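Local atomic coordinates of GCN5-related N-acetyltransferase (Sphaerobacter thermophilus, PDB entry 3TT2), a protein that is probably an acyltransferase of the GCN5-related N-acetyltransferase family, which typically passes an acetyl group from acetyl-CoA to an amine. Residues A[250-255]-A[262-267]; A[188-193]-A[235-240]; A[270-275]-A[300-305]. All coordinates share one frame; numbering follows the deposited sequence.

Contact 1 of 3, residues A[250-255]-A[262-267]. With SO4 (sulfate ion), chain B.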
ATOM      1  N   GLY A 250      -0.826   9.217   1.724  1.00 66.79           N
ATOM      2  CA  GLY A 250      -0.250   8.206   2.576  1.00 76.35           C
ATOM      3  C   GLY A 250      -0.895   8.173   3.944  1.00 89.83           C
ATOM      4  O   GLY A 250      -1.475   7.160   4.342  1.00 97.31           O
ATOM      5  N   SER A 251      -0.845   9.289   4.662  1.00 93.88           N
ATOM      6  CA  SER A 251      -1.346   9.269   6.030  1.00 89.78           C
ATOM      7  C   SER A 251      -2.131  10.511   6.410  1.00 77.14           C
ATOM      8  O   SER A 251      -1.607  11.622   6.366  1.00 83.02           O
ATOM      9  CB  SER A 251      -0.179   9.060   7.007  1.00 88.96           C
ATOM     10  OG  SER A 251       0.749  10.141   6.958  1.00 87.33           O
ATOM     11  N   VAL A 252      -3.372  10.316   6.822  1.00 56.75           N
ATOM     12  CA  VAL A 252      -4.068  11.377   7.520  1.00 57.83           C
ATOM     13  C   VAL A 252      -4.166  10.959   8.987  1.00 59.25           C
ATOM     14  O   VAL A 252      -4.423   9.800   9.282  1.00 69.85           O
ATOM     15  CB  VAL A 252      -5.448  11.630   6.928  1.00 57.61           C
ATOM     16  CG1 VAL A 252      -6.267  10.327   6.892  1.00 60.98           C
ATOM     17  CG2 VAL A 252      -6.154  12.725   7.709  1.00 44.23           C
ATOM     18  N   GLY A 253      -3.896  11.867   9.915  1.00 58.78           N
ATOM     19  CA  GLY A 253      -3.953  11.488  11.317  1.00 61.87           C
ATOM     20  C   GLY A 253      -3.846  12.594  12.343  1.00 62.45           C
ATOM     21  O   GLY A 253      -3.260  13.638  12.097  1.00 71.69           O
ATOM     22  N   VAL A 254      -4.381  12.340  13.530  1.00 55.07           N
ATOM     23  CA  VAL A 254      -4.411  13.352  14.565  1.00 45.09           C
ATOM     24  C   VAL A 254      -3.707  12.815  15.787  1.00 53.87           C
ATOM     25  O   VAL A 254      -3.874  11.656  16.125  1.00 65.21           O
ATOM     26  CB  VAL A 254      -5.863  13.776  14.877  1.00 42.02           C
ATOM     27  CG1 VAL A 254      -5.888  14.894  15.884  1.00 44.62           C
ATOM     28  CG2 VAL A 254      -6.549  14.236  13.610  1.00 37.81           C
ATOM     29  N   ARG A 255      -2.886  13.645  16.431  1.00 58.29           N
ATOM     30  CA  ARG A 255      -2.244  13.275  17.694  1.00 56.98           C
ATOM     31  C   ARG A 255      -3.303  13.113  18.772  1.00 62.73           C
ATOM     32  O   ARG A 255      -4.316  13.801  18.742  1.00 67.54           O
ATOM     33  CB  ARG A 255      -1.187  14.310  18.060  1.00 60.52           C
ATOM     34  CG  ARG A 255       0.094  14.087  17.278  1.00 65.01           C
ATOM     35  CD  ARG A 255       0.937  15.304  17.115  1.00 63.94           C
ATOM     36  NE  ARG A 255       1.404  15.789  18.400  1.00 75.48           N
ATOM     37  CZ  ARG A 255       2.561  16.414  18.578  1.00 79.71           C
ATOM     38  NH1 ARG A 255       3.369  16.604  17.540  1.00 79.32           N
ATOM     39  NH2 ARG A 255       2.907  16.843  19.792  1.00 76.26           N
ATOM     40  N   GLY A 262     -12.967  16.535  14.838  1.00 64.06           N
ATOM     41  CA  GLY A 262     -13.265  16.562  13.416  1.00 55.63           C
ATOM     42  C   GLY A 262     -12.108  17.116  12.611  1.00 55.94           C
ATOM     43  O   GLY A 262     -12.305  17.609  11.504  1.00 63.45           O
ATOM     44  N   ILE A 263     -10.899  17.033  13.158  1.00 49.70           N
ATOM     45  CA  ILE A 263      -9.701  17.514  12.477  1.00 53.09           C
ATOM     46  C   ILE A 263      -9.296  16.698  11.220  1.00 54.50           C
ATOM     47  O   ILE A 263      -8.820  17.257  10.236  1.00 54.37           O
ATOM     48  CB  ILE A 263      -8.517  17.599  13.465  1.00 53.62           C
ATOM     49  CG1 ILE A 263      -8.722  18.749  14.450  1.00 50.06           C
ATOM     50  CG2 ILE A 263      -7.193  17.778  12.734  1.00 56.11           C
ATOM     51  CD1 ILE A 263      -7.871  18.609  15.694  1.00 41.89           C
ATOM     52  N   ALA A 264      -9.479  15.384  11.258  1.00 51.73           N
ATOM     53  CA  ALA A 264      -9.122  14.543  10.126  1.00 49.57           C
ATOM     54  C   ALA A 264     -10.012  14.879   8.926  1.00 51.03           C
ATOM     55  O   ALA A 264      -9.524  15.031   7.814  1.00 48.61           O
ATOM     56  CB  ALA A 264      -9.255  13.092  10.496  1.00 49.67           C
ATOM     57  N   LEU A 265     -11.313  15.021   9.160  1.00 48.17           N
ATOM     58  CA  LEU A 265     -12.233  15.450   8.109  1.00 43.87           C
ATOM     59  C   LEU A 265     -11.873  16.807   7.491  1.00 50.29           C
ATOM     60  O   LEU A 265     -11.906  16.958   6.280  1.00 63.64           O
ATOM     61  CB  LEU A 265     -13.661  15.490   8.617  1.00 45.97           C
ATOM     62  CG  LEU A 265     -14.684  15.735   7.521  1.00 48.58           C
ATOM     63  CD1 LEU A 265     -14.531  14.645   6.511  1.00 50.04           C
ATOM     64  CD2 LEU A 265     -16.098  15.728   8.085  1.00 52.03           C
ATOM     65  N   ALA A 266     -11.527  17.787   8.314  1.00 46.60           N
ATOM     66  CA  ALA A 266     -11.052  19.063   7.799  1.00 42.90           C
ATOM     67  C   ALA A 266      -9.787  18.866   6.997  1.00 52.48           C
ATOM     68  O   ALA A 266      -9.644  19.462   5.924  1.00 55.68           O
ATOM     69  CB  ALA A 266     -10.798  20.040   8.919  1.00 46.83           C
ATOM     70  N   LEU A 267      -8.860  18.053   7.508  1.00 54.42           N
ATOM     71  CA  LEU A 267      -7.600  17.833   6.787  1.00 49.73           C
ATOM     72  C   LEU A 267      -7.871  17.253   5.402  1.00 48.15           C
ATOM     73  O   LEU A 267      -7.346  17.736   4.418  1.00 42.89           O
ATOM     74  CB  LEU A 267      -6.627  16.933   7.546  1.00 41.10           C
ATOM     75  CG  LEU A 267      -5.752  17.694   8.534  1.00 47.99           C
ATOM     76  CD1 LEU A 267      -4.951  16.727   9.401  1.00 56.02           C
ATOM     77  CD2 LEU A 267      -4.843  18.666   7.834  1.00 36.31           C
TER
HETATM   78  S   SO4 B 331     -10.331  12.511  14.490  1.00 56.78           S
HETATM   79  O1  SO4 B 331     -10.112  13.920  14.198  1.00 47.50           O
HETATM   80  O2  SO4 B 331     -11.517  12.019  13.837  1.00 51.06           O
HETATM   81  O3  SO4 B 331      -9.173  11.713  14.087  1.00 57.97           O
HETATM   82  O4  SO4 B 331     -10.584  12.349  15.916  1.00 61.78           O
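Val254, at the end of strand 250-254, reaches over to the first turn of helix 263-267 and touches Ile263, Ala264 and a bound sulfate ion. Its CB lies 4.0 Å from sulfate O3, and beyond it the two methyls part. CG1, anti to the backbone N (chi1 -176°), lies against the carbonyl oxygen of Val235 on the neighbouring strand. CG2, anti instead to the carbonyl carbon, faces the helix: it meets Ile263 CG2 at 3.7 Å, sits near the backbone N of Ala264, and comes within 3.6 Å of sulfate O1. The sulfate thus touches the valine methyl as well as backbone N-H groups. Ala264 N gives a weak but fairly straight hydrogen bond to sulfate O1 (3.3 Å, N-H...O 163°), and Gly260 N supplies another bond to the ion. This strand, turn and helix match motif A of the GNAT fold: Arg259, Gly262 and Ala264 fit the R-x-x-G-x-G/A signature, whose loop amides hold the pyrophosphate of acetyl-CoA in relatives. The sulfate, probably from the crystallisation liquor, is consistent with such an anion site, and the N-terminal end of the helix would be expected to favour its charge. Gly262 takes the N-cap position, with a positive phi that suits glycine. Strand and helix run roughly antiparallel, at 143°, their axes 8.0 Å apart. Two residues before Val254, Val252 also points at the helix; its CG2 lies 4.2 Å from Ala264 CB and equally far from Leu267 CB. Between the valines, Gly253 O lies 4.4 Å from Leu267 CD1, a loose packing approach.

Contact 2 of 3, residues A[188-193]-A[235-240]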
ATOM      1  N   TYR A 188       7.649  15.457  11.064  1.00 74.78           N
ATOM      2  CA  TYR A 188       8.090  14.113  11.349  1.00 72.23           C
ATOM      3  C   TYR A 188       7.680  13.624  12.750  1.00 69.64           C
ATOM      4  O   TYR A 188       7.295  12.469  12.917  1.00 75.43           O
ATOM      5  CB  TYR A 188       9.603  14.036  11.204  1.00 72.72           C
ATOM      6  CG  TYR A 188      10.152  12.792  11.827  1.00 81.24           C
ATOM      7  CD1 TYR A 188      10.004  11.567  11.196  1.00 82.98           C
ATOM      8  CD2 TYR A 188      10.792  12.828  13.069  1.00 79.90           C
ATOM      9  CE1 TYR A 188      10.497  10.413  11.763  1.00 84.24           C
ATOM     10  CE2 TYR A 188      11.294  11.678  13.640  1.00 76.91           C
ATOM     11  CZ  TYR A 188      11.135  10.474  12.984  1.00 81.98           C
ATOM     12  OH  TYR A 188      11.618   9.317  13.535  1.00 88.37           O
ATOM     13  N   GLU A 189       7.782  14.489  13.754  1.00 57.69           N
ATOM     14  CA  GLU A 189       7.447  14.102  15.125  1.00 72.05           C
ATOM     15  C   GLU A 189       5.961  13.837  15.277  1.00 73.92           C
ATOM     16  O   GLU A 189       5.539  12.957  16.022  1.00 73.53           O
ATOM     17  CB  GLU A 189       7.874  15.183  16.121  1.00 69.33           C
ATOM     18  CG  GLU A 189       9.372  15.284  16.309  1.00 77.15           C
ATOM     19  CD  GLU A 189       9.781  16.458  17.189  1.00 96.00           C
ATOM     20  OE1 GLU A 189       8.931  17.346  17.462  1.00 98.61           O
ATOM     21  OE2 GLU A 189      10.961  16.490  17.613  1.00105.69           O
ATOM     22  N   ALA A 190       5.174  14.629  14.567  1.00 73.85           N
ATOM     23  CA  ALA A 190       3.733  14.530  14.638  1.00 67.05           C
ATOM     24  C   ALA A 190       3.270  13.264  13.945  1.00 64.50           C
ATOM     25  O   ALA A 190       2.320  12.635  14.379  1.00 64.52           O
ATOM     26  CB  ALA A 190       3.109  15.739  14.006  1.00 63.04           C
ATOM     27  N   VAL A 191       3.955  12.894  12.868  1.00 67.42           N
ATOM     28  CA  VAL A 191       3.633  11.691  12.109  1.00 66.25           C
ATOM     29  C   VAL A 191       4.007  10.431  12.889  1.00 74.94           C
ATOM     30  O   VAL A 191       3.288   9.436  12.861  1.00 69.54           O
ATOM     31  CB  VAL A 191       4.346  11.680  10.732  1.00 58.65           C
ATOM     32  CG1 VAL A 191       4.156  10.352  10.028  1.00 57.33           C
ATOM     33  CG2 VAL A 191       3.826  12.787   9.846  1.00 56.14           C
ATOM     34  N   GLU A 192       5.131  10.478  13.597  1.00 87.78           N
ATOM     35  CA  GLU A 192       5.624   9.298  14.295  1.00 96.80           C
ATOM     36  C   GLU A 192       4.836   9.049  15.552  1.00100.70           C
ATOM     37  O   GLU A 192       4.870   7.966  16.121  1.00102.46           O
ATOM     38  CB  GLU A 192       7.105   9.434  14.624  1.00110.15           C
ATOM     39  CG  GLU A 192       8.008   8.995  13.488  1.00128.88           C
ATOM     40  CD  GLU A 192       7.774   7.548  13.067  1.00141.73           C
ATOM     41  OE1 GLU A 192       8.314   6.639  13.735  1.00146.24           O
ATOM     42  OE2 GLU A 192       7.049   7.323  12.069  1.00142.03           O
ATOM     43  N   GLU A 193       4.124  10.076  15.978  1.00102.66           N
ATOM     44  CA  GLU A 193       3.315  10.033  17.180  1.00 99.43           C
ATOM     45  C   GLU A 193       1.899   9.640  16.798  1.00102.75           C
ATOM     46  O   GLU A 193       1.381   8.629  17.275  1.00103.97           O
ATOM     47  CB  GLU A 193       3.345  11.383  17.886  1.00 97.56           C
ATOM     48  CG  GLU A 193       2.428  11.478  19.083  1.00104.54           C
ATOM     49  CD  GLU A 193       2.530  12.823  19.779  1.00110.63           C
ATOM     50  OE1 GLU A 193       3.553  13.517  19.583  1.00114.35           O
ATOM     51  OE2 GLU A 193       1.588  13.190  20.518  1.00109.31           O
ATOM     52  N   VAL A 235      -0.962  19.456  15.334  1.00 51.16           N
ATOM     53  CA  VAL A 235      -1.861  18.495  15.953  1.00 49.28           C
ATOM     54  C   VAL A 235      -2.324  17.409  14.994  1.00 56.54           C
ATOM     55  O   VAL A 235      -2.978  16.453  15.406  1.00 66.38           O
ATOM     56  CB  VAL A 235      -3.105  19.176  16.573  1.00 50.61           C
ATOM     57  CG1 VAL A 235      -2.680  20.317  17.459  1.00 44.13           C
ATOM     58  CG2 VAL A 235      -4.077  19.638  15.484  1.00 40.26           C
ATOM     59  N   GLY A 236      -1.961  17.525  13.724  1.00 57.18           N
ATOM     60  CA  GLY A 236      -2.478  16.604  12.723  1.00 51.33           C
ATOM     61  C   GLY A 236      -1.764  16.786  11.406  1.00 54.83           C
ATOM     62  O   GLY A 236      -1.189  17.834  11.180  1.00 64.34           O
ATOM     63  N   THR A 237      -1.782  15.772  10.544  1.00 55.60           N
ATOM     64  CA  THR A 237      -1.139  15.861   9.232  1.00 55.75           C
ATOM     65  C   THR A 237      -1.951  15.113   8.200  1.00 60.70           C
ATOM     66  O   THR A 237      -2.612  14.120   8.510  1.00 63.87           O
ATOM     67  CB  THR A 237       0.284  15.242   9.213  1.00 58.89           C
ATOM     68  OG1 THR A 237       0.193  13.836   9.469  1.00 66.01           O
ATOM     69  CG2 THR A 237       1.224  15.908  10.237  1.00 57.40           C
ATOM     70  N   CYS A 238      -1.926  15.630   6.977  1.00 54.66           N
ATOM     71  CA  CYS A 238      -2.347  14.870   5.836  1.00 48.73           C
ATOM     72  C   CYS A 238      -1.295  15.076   4.766  1.00 54.09           C
ATOM     73  O   CYS A 238      -1.192  16.160   4.195  1.00 56.29           O
ATOM     74  CB  CYS A 238      -3.678  15.415   5.348  1.00 48.66           C
ATOM     75  SG  CYS A 238      -4.548  14.402   4.163  1.00 55.34           S
ATOM     76  N   LEU A 239      -0.555  14.026   4.431  1.00 55.77           N
ATOM     77  CA  LEU A 239       0.517  14.204   3.488  1.00 50.47           C
ATOM     78  C   LEU A 239       0.155  13.499   2.200  1.00 55.11           C
ATOM     79  O   LEU A 239       0.227  12.271   2.079  1.00 57.26           O
ATOM     80  CB  LEU A 239       1.809  13.665   4.078  1.00 56.80           C
ATOM     81  CG  LEU A 239       2.036  14.027   5.553  1.00 61.28           C
ATOM     82  CD1 LEU A 239       3.303  13.403   6.108  1.00 58.85           C
ATOM     83  CD2 LEU A 239       2.065  15.546   5.762  1.00 62.88           C
ATOM     84  N   GLY A 240      -0.180  14.319   1.209  1.00 54.47           N
ATOM     85  CA  GLY A 240      -0.558  13.829  -0.095  1.00 48.64           C
ATOM     86  C   GLY A 240       0.629  13.869  -1.025  1.00 57.31           C
ATOM     87  O   GLY A 240       1.652  14.526  -0.771  1.00 64.23           O
TER
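Val191 and Thr237 carry most of the contact between helix 188-193 and strand 235-240, with Ala190 beside them. In the alpha-beta sandwich of the GNAT fold, helix 184-194 covers one face of the sheet, and here it crosses the strand almost squarely, at 94° with the axes 8.2 Å apart. Thr237 points at the helix, whereas the adjacent Cys238 packs on Leu267 and Leu268 of helix 263-278, so the strand lies between helices on two faces. The Val191 and Thr237 side chains cross at about a right angle. CG2 of Val191 does the touching: with CG1 anti to the backbone N (chi1 172°), CG2 is left to reach the strand and comes to 3.8 Å from Thr237 OG1 and 4.1 Å from Thr237 CG2. These are packing contacts, and no hydrogen bond joins the two segments. One residue earlier, Ala190 CB touches Thr237 CG2 at 4.2 Å, so the threonine methyl is met by both helix residues. Two residues before Thr237, Val235 and its neighbour Gly236 both face Ala226 in a classic beta bulge. Val191 CG2 also lies 3.8 Å from Leu239 CD1.

Contact 3 of 3, residues A[270-275]-A[300-305]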
ATOM      1  N   GLU A 270      -9.662  19.777   3.036  1.00 47.72           N
ATOM      2  CA  GLU A 270      -8.675  20.748   2.571  1.00 50.27           C
ATOM      3  C   GLU A 270      -7.709  20.197   1.497  1.00 55.88           C
ATOM      4  O   GLU A 270      -7.449  20.878   0.493  1.00 53.26           O
ATOM      5  CB  GLU A 270      -7.906  21.339   3.749  1.00 47.10           C
ATOM      6  CG  GLU A 270      -6.961  22.471   3.386  1.00 53.50           C
ATOM      7  CD  GLU A 270      -7.563  23.860   3.553  1.00 68.11           C
ATOM      8  OE1 GLU A 270      -7.288  24.721   2.691  1.00 77.47           O
ATOM      9  OE2 GLU A 270      -8.293  24.103   4.540  1.00 69.57           O
ATOM     10  N   VAL A 271      -7.195  18.980   1.704  1.00 58.46           N
ATOM     11  CA  VAL A 271      -6.291  18.338   0.737  1.00 56.02           C
ATOM     12  C   VAL A 271      -7.004  18.131  -0.590  1.00 56.61           C
ATOM     13  O   VAL A 271      -6.433  18.356  -1.647  1.00 58.25           O
ATOM     14  CB  VAL A 271      -5.747  16.981   1.229  1.00 49.64           C
ATOM     15  CG1 VAL A 271      -4.688  16.492   0.313  1.00 39.89           C
ATOM     16  CG2 VAL A 271      -5.117  17.150   2.540  1.00 63.06           C
ATOM     17  N   PHE A 272      -8.263  17.721  -0.523  1.00 49.01           N
ATOM     18  CA  PHE A 272      -9.069  17.549  -1.717  1.00 46.79           C
ATOM     19  C   PHE A 272      -9.244  18.865  -2.474  1.00 53.75           C
ATOM     20  O   PHE A 272      -9.271  18.898  -3.699  1.00 65.57           O
ATOM     21  CB  PHE A 272     -10.418  16.922  -1.368  1.00 42.27           C
ATOM     22  CG  PHE A 272     -10.310  15.504  -0.884  1.00 41.72           C
ATOM     23  CD1 PHE A 272      -9.135  14.806  -1.033  1.00 37.29           C
ATOM     24  CD2 PHE A 272     -11.387  14.869  -0.278  1.00 49.10           C
ATOM     25  CE1 PHE A 272      -9.036  13.499  -0.594  1.00 50.33           C
ATOM     26  CE2 PHE A 272     -11.294  13.559   0.161  1.00 53.10           C
ATOM     27  CZ  PHE A 272     -10.121  12.876   0.009  1.00 53.12           C
ATOM     28  N   GLY A 273      -9.352  19.957  -1.746  1.00 53.01           N
ATOM     29  CA  GLY A 273      -9.495  21.232  -2.403  1.00 53.11           C
ATOM     30  C   GLY A 273      -8.245  21.563  -3.183  1.00 49.74           C
ATOM     31  O   GLY A 273      -8.330  22.057  -4.292  1.00 55.52           O
ATOM     32  N   VAL A 274      -7.083  21.279  -2.606  1.00 51.22           N
ATOM     33  CA  VAL A 274      -5.814  21.543  -3.275  1.00 53.14           C
ATOM     34  C   VAL A 274      -5.678  20.725  -4.562  1.00 57.09           C
ATOM     35  O   VAL A 274      -5.247  21.242  -5.598  1.00 62.15           O
ATOM     36  CB  VAL A 274      -4.629  21.225  -2.370  1.00 48.85           C
ATOM     37  CG1 VAL A 274      -3.353  21.244  -3.165  1.00 38.90           C
ATOM     38  CG2 VAL A 274      -4.562  22.204  -1.209  1.00 47.56           C
ATOM     39  N   TYR A 275      -6.063  19.452  -4.485  1.00 51.60           N
ATOM     40  CA  TYR A 275      -6.033  18.567  -5.641  1.00 52.04           C
ATOM     41  C   TYR A 275      -7.004  19.057  -6.685  1.00 54.88           C
ATOM     42  O   TYR A 275      -6.712  19.039  -7.892  1.00 51.79           O
ATOM     43  CB  TYR A 275      -6.443  17.147  -5.258  1.00 50.18           C
ATOM     44  CG  TYR A 275      -5.347  16.285  -4.694  1.00 50.71           C
ATOM     45  CD1 TYR A 275      -4.255  15.918  -5.466  1.00 58.15           C
ATOM     46  CD2 TYR A 275      -5.427  15.803  -3.403  1.00 44.48           C
ATOM     47  CE1 TYR A 275      -3.248  15.113  -4.944  1.00 60.41           C
ATOM     48  CE2 TYR A 275      -4.438  15.012  -2.874  1.00 51.27           C
ATOM     49  CZ  TYR A 275      -3.345  14.671  -3.639  1.00 56.88           C
ATOM     50  OH  TYR A 275      -2.370  13.864  -3.096  1.00 56.53           O
ATOM     51  N   ARG A 300     -16.020   8.146   4.202  1.00 60.29           N
ATOM     52  CA  ARG A 300     -17.249   8.377   3.479  1.00 59.36           C
ATOM     53  C   ARG A 300     -17.733   9.824   3.711  1.00 63.31           C
ATOM     54  O   ARG A 300     -18.167  10.514   2.782  1.00 69.17           O
ATOM     55  CB  ARG A 300     -18.268   7.324   3.880  1.00 60.73           C
ATOM     56  CG  ARG A 300     -19.660   7.596   3.421  1.00 74.40           C
ATOM     57  CD  ARG A 300     -20.487   6.334   3.451  1.00 88.49           C
ATOM     58  NE  ARG A 300     -21.871   6.610   3.082  1.00102.39           N
ATOM     59  CZ  ARG A 300     -22.868   5.741   3.216  1.00112.67           C
ATOM     60  NH1 ARG A 300     -22.636   4.532   3.718  1.00116.31           N
ATOM     61  NH2 ARG A 300     -24.098   6.083   2.849  1.00115.18           N
ATOM     62  N   ARG A 301     -17.594  10.303   4.939  1.00 60.26           N
ATOM     63  CA  ARG A 301     -17.920  11.693   5.263  1.00 52.16           C
ATOM     64  C   ARG A 301     -17.048  12.692   4.517  1.00 48.27           C
ATOM     65  O   ARG A 301     -17.455  13.822   4.339  1.00 49.24           O
ATOM     66  CB  ARG A 301     -17.841  11.950   6.775  1.00 34.37           C
ATOM     67  CG  ARG A 301     -19.030  11.396   7.528  1.00 42.01           C
ATOM     68  CD  ARG A 301     -18.992  11.739   8.994  1.00 42.56           C
ATOM     69  NE  ARG A 301     -20.129  11.163   9.702  1.00 52.87           N
ATOM     70  CZ  ARG A 301     -20.058  10.649  10.928  1.00 53.80           C
ATOM     71  NH1 ARG A 301     -18.893  10.629  11.579  1.00 51.07           N
ATOM     72  NH2 ARG A 301     -21.147  10.139  11.498  1.00 47.90           N
ATOM     73  N   ALA A 302     -15.851  12.288   4.097  1.00 47.93           N
ATOM     74  CA  ALA A 302     -14.987  13.202   3.354  1.00 49.70           C
ATOM     75  C   ALA A 302     -15.290  13.144   1.852  1.00 54.32           C
ATOM     76  O   ALA A 302     -14.681  13.839   1.034  1.00 57.80           O
ATOM     77  CB  ALA A 302     -13.519  12.942   3.644  1.00 36.77           C
ATOM     78  N   GLY A 303     -16.268  12.322   1.505  1.00 52.90           N
ATOM     79  CA  GLY A 303     -16.740  12.258   0.138  1.00 55.66           C
ATOM     80  C   GLY A 303     -16.155  11.081  -0.602  1.00 54.20           C
ATOM     81  O   GLY A 303     -16.320  10.939  -1.820  1.00 54.76           O
HETATM   82  N   MSE A 304     -15.445  10.236   0.135  1.00 48.42           N
HETATM   83  CA  MSE A 304     -14.818   9.126  -0.502  1.00 41.18           C
HETATM   84  C   MSE A 304     -15.777   7.970  -0.556  1.00 44.93           C
HETATM   85  O   MSE A 304     -16.861   8.041   0.009  1.00 48.43           O
HETATM   86  CB  MSE A 304     -13.568   8.772   0.252  1.00 37.68           C
HETATM   87  CG  MSE A 304     -12.347   9.476  -0.269  1.00 53.40           C
HETATM   88 SE   MSE A 304     -10.850   9.252   0.924  0.90 46.51          SE
HETATM   89  CE  MSE A 304     -11.667  10.146   2.421  1.00142.83           C
ATOM     90  N   HIS A 305     -15.350   6.905  -1.225  1.00 42.82           N
ATOM     91  CA  HIS A 305     -16.162   5.715  -1.427  1.00 49.44           C
ATOM     92  C   HIS A 305     -15.226   4.514  -1.573  1.00 57.33           C
ATOM     93  O   HIS A 305     -14.013   4.673  -1.725  1.00 57.20           O
ATOM     94  CB  HIS A 305     -17.053   5.864  -2.646  1.00 54.63           C
ATOM     95  CG  HIS A 305     -16.313   5.764  -3.941  1.00 62.67           C
ATOM     96  ND1 HIS A 305     -15.686   6.845  -4.525  1.00 61.65           N
ATOM     97  CD2 HIS A 305     -16.083   4.706  -4.755  1.00 57.21           C
ATOM     98  CE1 HIS A 305     -15.105   6.456  -5.645  1.00 54.82           C
ATOM     99  NE2 HIS A 305     -15.330   5.165  -5.805  1.00 55.19           N
TER
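With chi1 at -67°, the CG of Phe272 stands anti to its carbonyl carbon and the ring projects from helix 270-275 toward residues 302-304; in Met304, a selenomethionine, an extended chain carries SE to the ring, and the bend at chi3 (-62°) folds CE back toward the same edge. The two side chains cross at about a right angle. SE comes at the ring edge in a Met-aromatic contact, 3.8 Å from Phe272 CZ and 5.2 Å from the ring centroid, 84° off the normal. The terminal CE is nearly as near, 4.0 Å from CZ. Another part of the edge receives a backbone group: Ala302 O lies in the ring plane 3.5 Å from Phe272 CE2, where the slightly positive C-H rim would suit a carbonyl oxygen. The methyl of Ala302 adds an apolar touch, its CB 4.2 Å from CE2. Helix 297-301 ends here in a Schellman motif, with Gly303 at positive phi and its N bonded to Arg300 O at 2.9 Å; the turn leads the chain past the ring's edge from Ala302 to Met304. An alanine in place of Phe272 would keep only the CB, and is likely to leave the selenium, its methyl and the Ala302 carbonyl without the aromatic edge they pack on. Phe272 also rests on Val283 of strand 282-290 and Ile158 of strand 148-159. Met304 packs on Leu285, Met156 and Ile158 of the same two strands, and Ala302 and Met304 both touch Leu268, so the end of helix 297-301 is joined to helix 263-278 and to the sheet.

In the fold
Contacts 1 and 3 share helix 263-278: its first turn faces the sulfate and strand 246-254, while a later turn meets the end of helix 297-301. Their centres are about 11 Å apart, and Leu265 CD1 bridges them by packing 3.5 Å from Ala302 CB. Contacts 1 and 2, with centres about 9 Å apart, are joined through the sheet by a probable hydrogen bond from Gly253 N to Thr237 O (2.9 Å). Contacts 2 and 3 lie farther apart, about 18 Å between centres, yet Cys238 still packs on Val271. The sulfate site, consistent with a cofactor phosphate position, belongs to contact 1; contacts 2 and 3 are packing away from the ion.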